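Local coordinates for protein alpha-galactosidase 1 (Saccharomyces cerevisiae, PDB 3LRK) that hydrolyses terminal, non-reducing alpha-D-galactose residues from alpha-D-galactosides such as galactose oligosaccharides, galactomannans and galactolipids, at residues A[30-35]-A[311-316]; A[292-297]-A[305-310]; A[317-322]-A[427-432]. The protein carries 1 engineered substitution. All coordinates share one frame; numbering follows the deposited sequence.

In the fold
The three contacts follow the close of the TIM barrel and its junction with the C-terminal part of the chain. Interaction 1 joins the first barrel strand, 32-35, to helix 310-316. Interaction 2 is nested inside the loop that interaction 1 closes. It packs the end of the eighth strand, 290-292, against helix 301-307. Their centres lie about 10 Å apart, and G33 O meets I292 N at 2.7 Å where the two strands run side by side. Interaction 3 comes next in series, its centre about 11 Å from that of interaction 1. It sets the turn after helix 310-316 against helix 428-433. Helix 310-316, the last of the barrel domain, thus touches both the first strand and helix 428-433.

Interaction 1: A[30-35]-A[311-316]; sequences PQMGWD and SVIAIN
N316 swings CG to the far side from its own N (chi1 -176°), which carries the amide out to P30. M32 keeps CG beside its own N and bends at chi3 (71°), bringing the terminal methyl to I313. P30 and N316 meet from opposite directions. P30 CB lies 3.8 Å from N316 OD1, and P30 CD sits 3.3 Å from the backbone N316 O. No hydrogen bond links the two segments. The polar end of N316 is held elsewhere: ND2 donates to S288 O and A284 O. These two bonds should limit rotation of the amide beside the proline ring. The setting is the closing seam of the TIM barrel. Strand 32-35 is the first strand and pairs with the eighth, 290-292, while helix 310-316 packs outside that pair. About one turn earlier in the helix, M32 CE presses on I313 CG2 at 3.5 Å, tighter than usual van der Waals contact. M32 SD also touches this branch, at 3.8 Å. The methyl reaches the other branch too, with M32 CE 4.0 Å from I313 CD1. F280 of helix 273-285 packs on I313, and Y66 on M32. With an alanine at P30, CG and CD would be missing, and the N316 carbonyl and amide would probably lose much of their apolar cover. All four touching residues are buried.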
ATOM      1  N   PRO A  30      -8.504  31.380  -0.485  1.00 18.87           N
ATOM      2  CA  PRO A  30      -8.897  30.468  -1.560  1.00 19.32           C
ATOM      3  C   PRO A  30      -9.592  31.225  -2.692  1.00 20.35           C
ATOM      4  O   PRO A  30     -10.218  32.255  -2.441  1.00 20.52           O
ATOM      5  CB  PRO A  30      -9.858  29.505  -0.858  1.00 19.21           C
ATOM      6  CG  PRO A  30      -9.443  29.550   0.575  1.00 18.09           C
ATOM      7  CD  PRO A  30      -9.140  31.005   0.789  1.00 19.18           C
ATOM      8  N   GLN A  31      -9.449  30.742  -3.924  1.00 20.86           N
ATOM      9  CA  GLN A  31     -10.072  31.406  -5.077  1.00 21.08           C
ATOM     10  C   GLN A  31     -11.580  31.221  -5.081  1.00 21.10           C
ATOM     11  O   GLN A  31     -12.097  30.264  -4.518  1.00 21.18           O
ATOM     12  CB  GLN A  31      -9.450  30.950  -6.410  1.00 20.62           C
ATOM     13  CG  GLN A  31      -9.755  29.516  -6.833  1.00 20.77           C
ATOM     14  CD  GLN A  31      -8.773  28.496  -6.271  1.00 20.17           C
ATOM     15  OE1 GLN A  31      -8.261  28.652  -5.150  1.00 19.04           O
ATOM     16  NE2 GLN A  31      -8.502  27.441  -7.054  1.00 17.09           N
ATOM     17  N   MET A  32     -12.280  32.170  -5.700  1.00 21.19           N
ATOM     18  CA  MET A  32     -13.718  32.066  -5.901  1.00 21.31           C
ATOM     19  C   MET A  32     -14.017  32.395  -7.355  1.00 20.96           C
ATOM     20  O   MET A  32     -13.362  33.250  -7.951  1.00 20.05           O
ATOM     21  CB  MET A  32     -14.484  33.049  -4.998  1.00 21.33           C
ATOM     22  CG  MET A  32     -14.372  32.788  -3.503  1.00 22.14           C
ATOM     23  SD  MET A  32     -14.932  34.213  -2.516  1.00 23.63           S
ATOM     24  CE  MET A  32     -16.699  34.126  -2.828  1.00 24.38           C
ATOM     25  N   GLY A  33     -15.013  31.718  -7.915  1.00 20.73           N
ATOM     26  CA  GLY A  33     -15.385  31.958  -9.293  1.00 20.82           C
ATOM     27  C   GLY A  33     -16.417  30.992  -9.822  1.00 20.68           C
ATOM     28  O   GLY A  33     -17.300  30.561  -9.095  1.00 20.65           O
ATOM     29  N   TRP A  34     -16.279  30.646 -11.094  1.00 21.46           N
ATOM     30  CA  TRP A  34     -17.221  29.782 -11.787  1.00 21.81           C
ATOM     31  C   TRP A  34     -16.502  29.036 -12.911  1.00 22.18           C
ATOM     32  O   TRP A  34     -15.584  29.570 -13.541  1.00 21.73           O
ATOM     33  CB  TRP A  34     -18.375  30.631 -12.343  1.00 22.41           C
ATOM     34  CG  TRP A  34     -19.327  29.915 -13.287  1.00 22.57           C
ATOM     35  CD1 TRP A  34     -20.447  29.209 -12.943  1.00 22.55           C
ATOM     36  CD2 TRP A  34     -19.253  29.875 -14.717  1.00 23.48           C
ATOM     37  NE1 TRP A  34     -21.065  28.716 -14.070  1.00 23.58           N
ATOM     38  CE2 TRP A  34     -20.357  29.111 -15.173  1.00 23.68           C
ATOM     39  CE3 TRP A  34     -18.360  30.405 -15.663  1.00 24.25           C
ATOM     40  CZ2 TRP A  34     -20.589  28.861 -16.531  1.00 23.12           C
ATOM     41  CZ3 TRP A  34     -18.596  30.152 -17.021  1.00 24.07           C
ATOM     42  CH2 TRP A  34     -19.704  29.390 -17.434  1.00 23.01           C
ATOM     43  N   ASP A  35     -16.938  27.804 -13.157  1.00 22.67           N
ATOM     44  CA  ASP A  35     -16.401  26.965 -14.224  1.00 23.45           C
ATOM     45  C   ASP A  35     -17.603  26.405 -15.003  1.00 24.18           C
ATOM     46  O   ASP A  35     -18.599  25.992 -14.402  1.00 24.12           O
ATOM     47  CB  ASP A  35     -15.535  25.846 -13.608  1.00 23.29           C
ATOM     48  CG  ASP A  35     -14.868  24.942 -14.646  1.00 23.33           C
ATOM     49  OD1 ASP A  35     -15.571  24.396 -15.534  1.00 22.24           O
ATOM     50  OD2 ASP A  35     -13.623  24.741 -14.546  1.00 21.31           O
ATOM     51  N   SER A 311     -21.819  35.627   5.305  1.00 25.59           N
ATOM     52  CA  SER A 311     -21.333  35.114   6.586  1.00 26.03           C
ATOM     53  C   SER A 311     -20.465  33.862   6.411  1.00 25.41           C
ATOM     54  O   SER A 311     -19.453  33.672   7.096  1.00 25.32           O
ATOM     55  CB  SER A 311     -22.540  34.758   7.453  1.00 25.78           C
ATOM     56  OG  SER A 311     -22.216  34.907   8.815  1.00 31.18           O
ATOM     57  N   VAL A 312     -20.886  32.999   5.496  1.00 24.86           N
ATOM     58  CA  VAL A 312     -20.180  31.745   5.246  1.00 24.00           C
ATOM     59  C   VAL A 312     -18.927  31.976   4.387  1.00 23.99           C
ATOM     60  O   VAL A 312     -17.871  31.384   4.649  1.00 24.09           O
ATOM     61  CB  VAL A 312     -21.136  30.683   4.653  1.00 24.05           C
ATOM     62  CG1 VAL A 312     -20.384  29.426   4.225  1.00 23.10           C
ATOM     63  CG2 VAL A 312     -22.229  30.324   5.666  1.00 23.89           C
ATOM     64  N   ILE A 313     -19.040  32.840   3.380  1.00 23.50           N
ATOM     65  CA  ILE A 313     -17.893  33.259   2.557  1.00 23.60           C
ATOM     66  C   ILE A 313     -16.792  33.924   3.403  1.00 23.80           C
ATOM     67  O   ILE A 313     -15.594  33.705   3.169  1.00 23.46           O
ATOM     68  CB  ILE A 313     -18.329  34.198   1.401  1.00 23.39           C
ATOM     69  CG1 ILE A 313     -19.330  33.491   0.477  1.00 24.20           C
ATOM     70  CG2 ILE A 313     -17.109  34.702   0.597  1.00 23.14           C
ATOM     71  CD1 ILE A 313     -20.009  34.425  -0.551  1.00 24.35           C
ATOM     72  N   ALA A 314     -17.204  34.703   4.405  1.00 23.35           N
ATOM     73  CA  ALA A 314     -16.256  35.362   5.295  1.00 23.39           C
ATOM     74  C   ALA A 314     -15.386  34.348   6.068  1.00 23.25           C
ATOM     75  O   ALA A 314     -14.221  34.624   6.342  1.00 23.31           O
ATOM     76  CB  ALA A 314     -16.984  36.297   6.256  1.00 22.95           C
ATOM     77  N   ILE A 315     -15.961  33.191   6.405  1.00 23.21           N
ATOM     78  CA  ILE A 315     -15.212  32.068   6.991  1.00 23.42           C
ATOM     79  C   ILE A 315     -14.131  31.590   6.023  1.00 23.66           C
ATOM     80  O   ILE A 315     -12.970  31.453   6.406  1.00 23.46           O
ATOM     81  CB  ILE A 315     -16.130  30.865   7.370  1.00 23.45           C
ATOM     82  CG1 ILE A 315     -17.170  31.262   8.434  1.00 23.62           C
ATOM     83  CG2 ILE A 315     -15.299  29.639   7.834  1.00 23.33           C
ATOM     84  CD1 ILE A 315     -16.575  31.853   9.731  1.00 23.93           C
ATOM     85  N   ASN A 316     -14.538  31.344   4.777  1.00 23.38           N
ATOM     86  CA  ASN A 316     -13.657  30.849   3.724  1.00 23.11           C
ATOM     87  C   ASN A 316     -12.553  31.839   3.402  1.00 23.44           C
ATOM     88  O   ASN A 316     -11.438  31.452   3.072  1.00 23.30           O
ATOM     89  CB  ASN A 316     -14.457  30.551   2.452  1.00 22.67           C
ATOM     90  CG  ASN A 316     -13.596  29.947   1.347  1.00 21.44           C
ATOM     91  OD1 ASN A 316     -13.231  30.630   0.396  1.00 19.90           O
ATOM     92  ND2 ASN A 316     -13.248  28.670   1.490  1.00 21.30           N
TER

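Interaction 2: A[292-297]-A[305-310]; sequences IGANVN and SIYSQA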
ATOM      1  N   ILE A 292     -18.371  28.163  -8.329  1.00 22.50           N
ATOM      2  CA  ILE A 292     -19.751  27.865  -8.678  1.00 22.59           C
ATOM      3  C   ILE A 292     -19.776  26.834  -9.801  1.00 22.54           C
ATOM      4  O   ILE A 292     -19.163  27.040 -10.844  1.00 22.71           O
ATOM      5  CB  ILE A 292     -20.516  29.152  -9.128  1.00 22.56           C
ATOM      6  CG1 ILE A 292     -20.523  30.201  -8.004  1.00 22.34           C
ATOM      7  CG2 ILE A 292     -21.941  28.808  -9.580  1.00 22.35           C
ATOM      8  CD1 ILE A 292     -20.981  31.584  -8.440  1.00 22.10           C
ATOM      9  N   GLY A 293     -20.474  25.720  -9.573  1.00 22.91           N
ATOM     10  CA  GLY A 293     -20.639  24.671 -10.596  1.00 23.41           C
ATOM     11  C   GLY A 293     -21.976  24.755 -11.324  1.00 24.04           C
ATOM     12  O   GLY A 293     -22.171  24.127 -12.369  1.00 24.25           O
ATOM     13  N   ALA A 294     -22.885  25.553 -10.777  1.00 24.49           N
ATOM     14  CA  ALA A 294     -24.222  25.752 -11.338  1.00 25.18           C
ATOM     15  C   ALA A 294     -24.218  26.550 -12.650  1.00 25.75           C
ATOM     16  O   ALA A 294     -23.235  27.221 -12.987  1.00 25.35           O
ATOM     17  CB  ALA A 294     -25.113  26.427 -10.305  1.00 24.83           C
ATOM     18  N   ASN A 295     -25.311  26.433 -13.405  1.00 26.74           N
ATOM     19  CA  ASN A 295     -25.591  27.339 -14.520  1.00 27.61           C
ATOM     20  C   ASN A 295     -26.254  28.565 -13.916  1.00 27.93           C
ATOM     21  O   ASN A 295     -27.377  28.474 -13.408  1.00 27.94           O
ATOM     22  CB  ASN A 295     -26.527  26.677 -15.544  1.00 27.83           C
ATOM     23  CG  ASN A 295     -26.906  27.608 -16.705  1.00 28.67           C
ATOM     24  OD1 ASN A 295     -26.507  28.774 -16.755  1.00 30.08           O
ATOM     25  ND2 ASN A 295     -27.669  27.076 -17.654  1.00 29.53           N
ATOM     26  N   VAL A 296     -25.560  29.699 -13.946  1.00 28.32           N
ATOM     27  CA  VAL A 296     -26.052  30.905 -13.270  1.00 29.22           C
ATOM     28  C   VAL A 296     -27.285  31.515 -13.963  1.00 30.24           C
ATOM     29  O   VAL A 296     -28.036  32.270 -13.344  1.00 30.13           O
ATOM     30  CB  VAL A 296     -24.936  31.972 -13.042  1.00 29.04           C
ATOM     31  CG1 VAL A 296     -23.863  31.441 -12.076  1.00 28.78           C
ATOM     32  CG2 VAL A 296     -24.310  32.416 -14.360  1.00 28.53           C
ATOM     33  N   ASN A 297     -27.483  31.168 -15.235  1.00 31.59           N
ATOM     34  CA  ASN A 297     -28.676  31.581 -15.988  1.00 33.23           C
ATOM     35  C   ASN A 297     -29.797  30.547 -15.874  1.00 33.45           C
ATOM     36  O   ASN A 297     -30.853  30.680 -16.493  1.00 33.68           O
ATOM     37  CB  ASN A 297     -28.328  31.854 -17.457  1.00 33.61           C
ATOM     38  CG  ASN A 297     -27.563  33.158 -17.647  1.00 36.04           C
ATOM     39  OD1 ASN A 297     -26.366  33.144 -17.944  1.00 38.55           O
ATOM     40  ND2 ASN A 297     -28.250  34.295 -17.481  1.00 37.63           N
ATOM     41  N   SER A 305     -29.242  31.910  -2.906  1.00 26.11           N
ATOM     42  CA  SER A 305     -29.022  32.505  -1.581  1.00 26.37           C
ATOM     43  C   SER A 305     -27.984  31.736  -0.750  1.00 26.14           C
ATOM     44  O   SER A 305     -27.427  32.274   0.211  1.00 25.90           O
ATOM     45  CB  SER A 305     -30.327  32.658  -0.805  1.00 26.79           C
ATOM     46  OG  SER A 305     -30.893  31.407  -0.522  1.00 28.07           O
ATOM     47  N   ILE A 306     -27.737  30.480  -1.117  1.00 25.81           N
ATOM     48  CA  ILE A 306     -26.624  29.734  -0.521  1.00 25.57           C
ATOM     49  C   ILE A 306     -25.287  30.344  -0.991  1.00 25.71           C
ATOM     50  O   ILE A 306     -24.449  30.736  -0.163  1.00 25.48           O
ATOM     51  CB  ILE A 306     -26.750  28.206  -0.778  1.00 25.62           C
ATOM     52  CG1 ILE A 306     -27.872  27.641   0.107  1.00 25.07           C
ATOM     53  CG2 ILE A 306     -25.417  27.475  -0.484  1.00 25.28           C
ATOM     54  CD1 ILE A 306     -28.406  26.307  -0.323  1.00 24.55           C
ATOM     55  N   TYR A 307     -25.119  30.476  -2.310  1.00 25.55           N
ATOM     56  CA  TYR A 307     -23.908  31.088  -2.884  1.00 25.23           C
ATOM     57  C   TYR A 307     -23.673  32.520  -2.404  1.00 25.76           C
ATOM     58  O   TYR A 307     -22.548  33.009  -2.436  1.00 25.07           O
ATOM     59  CB  TYR A 307     -23.992  31.127  -4.407  1.00 25.08           C
ATOM     60  CG  TYR A 307     -23.677  29.825  -5.104  1.00 24.87           C
ATOM     61  CD1 TYR A 307     -24.606  29.238  -5.962  1.00 23.73           C
ATOM     62  CD2 TYR A 307     -22.437  29.190  -4.923  1.00 25.07           C
ATOM     63  CE1 TYR A 307     -24.319  28.037  -6.628  1.00 24.54           C
ATOM     64  CE2 TYR A 307     -22.142  27.988  -5.580  1.00 24.24           C
ATOM     65  CZ  TYR A 307     -23.084  27.422  -6.424  1.00 23.44           C
ATOM     66  OH  TYR A 307     -22.790  26.243  -7.063  1.00 23.03           O
ATOM     67  N   SER A 308     -24.745  33.189  -1.985  1.00 26.26           N
ATOM     68  CA  SER A 308     -24.670  34.599  -1.622  1.00 27.18           C
ATOM     69  C   SER A 308     -24.586  34.838  -0.113  1.00 27.52           C
ATOM     70  O   SER A 308     -24.634  35.985   0.332  1.00 27.58           O
ATOM     71  CB  SER A 308     -25.852  35.368  -2.233  1.00 26.89           C
ATOM     72  OG  SER A 308     -27.025  35.157  -1.470  1.00 29.30           O
ATOM     73  N   GLN A 309     -24.433  33.771   0.673  1.00 27.88           N
ATOM     74  CA  GLN A 309     -24.329  33.916   2.132  1.00 28.21           C
ATOM     75  C   GLN A 309     -22.969  34.492   2.550  1.00 27.97           C
ATOM     76  O   GLN A 309     -21.983  33.756   2.726  1.00 28.20           O
ATOM     77  CB  GLN A 309     -24.649  32.599   2.859  1.00 28.13           C
ATOM     78  CG  GLN A 309     -24.793  32.724   4.403  1.00 29.78           C
ATOM     79  CD  GLN A 309     -26.101  33.399   4.844  1.00 30.39           C
ATOM     80  OE1 GLN A 309     -26.865  33.898   4.021  1.00 31.97           O
ATOM     81  NE2 GLN A 309     -26.354  33.409   6.148  1.00 28.95           N
ATOM     82  N   ALA A 310     -22.945  35.814   2.727  1.00 27.17           N
ATOM     83  CA  ALA A 310     -21.738  36.565   3.072  1.00 26.35           C
ATOM     84  C   ALA A 310     -21.031  36.043   4.317  1.00 25.91           C
ATOM     85  O   ALA A 310     -19.807  36.009   4.363  1.00 25.23           O
ATOM     86  CB  ALA A 310     -22.065  38.045   3.228  1.00 26.56           C
TER
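Y307 reaches across to I292, G293 and A294. Its CB leaves the helix toward them, with CG beside the backbone N (chi1 -79°). Further out, CD2 and CE2 both meet I292 CG1, the nearer being CE2 at 3.7 Å. This CG1 lies over one face of the ring, 4.0 Å from the centroid and 24° off the ring normal. The contact is a CH-pi interaction, offset toward the rim. On the other side of the ring outline, CE1 is 4.1 Å from A294 CB. At the far end, CZ meets the second branch of the isoleucine, I292 CG2, at 3.6 Å. So both branches of I292 rest on the tyrosine. At the tip, Y307 OH receives a weak hydrogen bond from G293 N at 3.5 Å. The hydroxyl also hydrogen-bonds V266 O, so this buried polar atom has a partner on each of two loops. F280 of helix 273-285 packs on the tyrosine as well. Past the contact, N295 OD1 accepts from N297 N, an Asx turn in the same loop. The whole is a beta-alpha connection of the TIM barrel: the eighth strand ends at I292, and the chain turns back through helix 301-307 to cover it.

Interaction 3: A[317-322]-A[427-432]; sequences QDSNGI and SYKDGL
Q317 touches Y428 first, just where the chain leaves helix 310-316. Its CB lies 3.9 Å from Y428 CD1, and its CG 4.1 Å from the same ring atom. The two side chains pass at a slant, with amide and ring planes 62° apart. Q317 bends at chi2 (-67°), which turns the amide from the ring toward the start of the barrel. There OE1 accepts from T29 OG1 and NE2 donates to P30 O. Only the aliphatic part of the glutamine therefore serves the tyrosine. D318 begins a type II beta turn that ends at G321. Its carboxylate takes a hydrogen bond from D351 N, in the loop between two strands of the C-terminal sheet. S319 is the second residue to touch the helix. Its OG lies 3.9 Å from K429 CG, the aliphatic stem of the lysine. The same hydroxyl makes a weak hydrogen bond with D351 OD1. N320 ND2 binds D351 OD2, so the turn is tied to this one aspartate at several points.

Across the contact, S427 is the N-cap of helix 428-433. Its OG accepts from D430 N at 3.2 Å, with an N-H...O angle of 167°. Y428 also packs on I313 and A314 of helix 310-316, and its OH bonds to M64 O. Between the segments themselves there is no hydrogen bond or salt bridge. The join depends on van der Waals contact, while the polar groups of Q317, S319 and Y428 are bonded to other parts of the chain, which probably fixes how the turn and helix sit together.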
ATOM      1  N   GLN A 317     -12.878  33.121   3.534  1.00 23.96           N
ATOM      2  CA  GLN A 317     -11.985  34.207   3.164  1.00 24.24           C
ATOM      3  C   GLN A 317     -11.337  34.855   4.383  1.00 24.79           C
ATOM      4  O   GLN A 317     -10.836  35.976   4.299  1.00 24.31           O
ATOM      5  CB  GLN A 317     -12.742  35.250   2.332  1.00 24.28           C
ATOM      6  CG  GLN A 317     -13.253  34.720   0.982  1.00 24.90           C
ATOM      7  CD  GLN A 317     -12.128  34.387   0.016  1.00 25.19           C
ATOM      8  OE1 GLN A 317     -11.324  35.252  -0.336  1.00 24.92           O
ATOM      9  NE2 GLN A 317     -12.074  33.130  -0.429  1.00 25.15           N
ATOM     10  N   ASP A 318     -11.334  34.137   5.506  1.00 25.14           N
ATOM     11  CA  ASP A 318     -10.628  34.590   6.703  1.00 25.72           C
ATOM     12  C   ASP A 318      -9.168  34.906   6.355  1.00 26.36           C
ATOM     13  O   ASP A 318      -8.509  34.132   5.662  1.00 25.80           O
ATOM     14  CB  ASP A 318     -10.676  33.518   7.797  1.00 25.45           C
ATOM     15  CG  ASP A 318     -10.261  34.055   9.163  1.00 25.98           C
ATOM     16  OD1 ASP A 318     -10.726  35.155   9.529  1.00 25.28           O
ATOM     17  OD2 ASP A 318      -9.471  33.386   9.867  1.00 25.27           O
ATOM     18  N   SER A 319      -8.657  36.037   6.827  1.00 26.70           N
ATOM     19  CA  SER A 319      -7.268  36.363   6.541  1.00 28.08           C
ATOM     20  C   SER A 319      -6.372  35.430   7.362  1.00 27.95           C
ATOM     21  O   SER A 319      -6.766  34.971   8.432  1.00 27.78           O
ATOM     22  CB  SER A 319      -6.964  37.842   6.782  1.00 28.23           C
ATOM     23  OG  SER A 319      -7.335  38.218   8.082  1.00 31.63           O
ATOM     24  N   ASN A 320      -5.202  35.101   6.823  1.00 28.47           N
ATOM     25  CA  ASN A 320      -4.313  34.115   7.464  1.00 29.28           C
ATOM     26  C   ASN A 320      -5.041  32.791   7.719  1.00 28.79           C
ATOM     27  O   ASN A 320      -4.801  32.108   8.718  1.00 29.10           O
ATOM     28  CB  ASN A 320      -3.697  34.693   8.752  1.00 29.94           C
ATOM     29  CG  ASN A 320      -3.046  36.049   8.525  1.00 31.62           C
ATOM     30  OD1 ASN A 320      -2.183  36.198   7.653  1.00 34.41           O
ATOM     31  ND2 ASN A 320      -3.463  37.047   9.304  1.00 31.65           N
ATOM     32  N   GLY A 321      -5.908  32.442   6.767  1.00 28.06           N
ATOM     33  CA  GLY A 321      -6.835  31.321   6.846  1.00 27.02           C
ATOM     34  C   GLY A 321      -6.268  29.990   7.276  1.00 26.74           C
ATOM     35  O   GLY A 321      -5.215  29.558   6.805  1.00 26.72           O
ATOM     36  N   ILE A 322      -6.991  29.342   8.182  1.00 26.04           N
ATOM     37  CA  ILE A 322      -6.652  28.013   8.653  1.00 25.92           C
ATOM     38  C   ILE A 322      -7.865  27.115   8.417  1.00 25.60           C
ATOM     39  O   ILE A 322      -8.959  27.441   8.870  1.00 25.31           O
ATOM     40  CB  ILE A 322      -6.257  28.032  10.159  1.00 26.23           C
ATOM     41  CG1 ILE A 322      -5.013  28.908  10.364  1.00 26.91           C
ATOM     42  CG2 ILE A 322      -6.034  26.614  10.689  1.00 25.91           C
ATOM     43  CD1 ILE A 322      -4.685  29.202  11.813  1.00 30.64           C
ATOM     44  N   SER A 427     -13.779  44.917   1.988  1.00 36.44           N
ATOM     45  CA  SER A 427     -13.252  43.556   2.130  1.00 36.58           C
ATOM     46  C   SER A 427     -13.851  42.817   3.328  1.00 36.66           C
ATOM     47  O   SER A 427     -14.362  43.434   4.275  1.00 36.66           O
ATOM     48  CB  SER A 427     -11.727  43.590   2.257  1.00 36.65           C
ATOM     49  OG  SER A 427     -11.341  44.150   3.502  1.00 36.54           O
ATOM     50  N   TYR A 428     -13.793  41.490   3.283  1.00 36.75           N
ATOM     51  CA  TYR A 428     -14.266  40.677   4.397  1.00 36.78           C
ATOM     52  C   TYR A 428     -13.545  41.018   5.704  1.00 37.34           C
ATOM     53  O   TYR A 428     -14.185  41.124   6.750  1.00 37.16           O
ATOM     54  CB  TYR A 428     -14.205  39.184   4.052  1.00 35.96           C
ATOM     55  CG  TYR A 428     -15.243  38.804   3.018  1.00 34.50           C
ATOM     56  CD1 TYR A 428     -14.870  38.448   1.717  1.00 33.47           C
ATOM     57  CD2 TYR A 428     -16.605  38.839   3.331  1.00 32.74           C
ATOM     58  CE1 TYR A 428     -15.834  38.123   0.752  1.00 32.57           C
ATOM     59  CE2 TYR A 428     -17.575  38.511   2.389  1.00 32.23           C
ATOM     60  CZ  TYR A 428     -17.187  38.153   1.100  1.00 33.01           C
ATOM     61  OH  TYR A 428     -18.160  37.830   0.174  1.00 32.08           O
ATOM     62  N   LYS A 429     -12.230  41.227   5.627  1.00 38.50           N
ATOM     63  CA  LYS A 429     -11.420  41.612   6.793  1.00 39.78           C
ATOM     64  C   LYS A 429     -11.967  42.876   7.453  1.00 40.37           C
ATOM     65  O   LYS A 429     -12.276  42.882   8.653  1.00 40.45           O
ATOM     66  CB  LYS A 429      -9.953  41.829   6.395  1.00 40.00           C
ATOM     67  CG  LYS A 429      -8.960  41.668   7.551  1.00 41.67           C
ATOM     68  CD  LYS A 429      -7.645  42.423   7.301  1.00 43.79           C
ATOM     69  CE  LYS A 429      -7.492  43.608   8.271  1.00 45.59           C
ATOM     70  NZ  LYS A 429      -6.474  44.628   7.850  1.00 45.67           N
ATOM     71  N   ASP A 430     -12.099  43.933   6.654  1.00 40.97           N
ATOM     72  CA  ASP A 430     -12.588  45.224   7.137  1.00 41.55           C
ATOM     73  C   ASP A 430     -14.003  45.134   7.710  1.00 41.70           C
ATOM     74  O   ASP A 430     -14.268  45.674   8.787  1.00 41.36           O
ATOM     75  CB  ASP A 430     -12.505  46.275   6.024  1.00 41.79           C
ATOM     76  CG  ASP A 430     -11.069  46.665   5.691  1.00 42.87           C
ATOM     77  OD1 ASP A 430     -10.122  46.140   6.326  1.00 44.08           O
ATOM     78  OD2 ASP A 430     -10.882  47.507   4.789  1.00 43.77           O
ATOM     79  N   GLY A 431     -14.894  44.437   6.999  1.00 41.80           N
ATOM     80  CA  GLY A 431     -16.261  44.201   7.461  1.00 41.99           C
ATOM     81  C   GLY A 431     -16.340  43.570   8.844  1.00 42.48           C
ATOM     82  O   GLY A 431     -17.120  44.017   9.691  1.00 42.54           O
ATOM     83  N   LEU A 432     -15.529  42.535   9.071  1.00 42.68           N
ATOM     84  CA  LEU A 432     -15.488  41.829  10.360  1.00 43.12           C
ATOM     85  C   LEU A 432     -15.029  42.739  11.507  1.00 43.71           C
ATOM     86  O   LEU A 432     -15.551  42.651  12.621  1.00 43.55           O
ATOM     87  CB  LEU A 432     -14.610  40.572  10.277  1.00 42.69           C
ATOM     88  CG  LEU A 432     -15.112  39.398   9.417  1.00 41.70           C
ATOM     89  CD1 LEU A 432     -13.976  38.451   9.069  1.00 40.80           C
ATOM     90  CD2 LEU A 432     -16.269  38.638  10.066  1.00 39.81           C
TER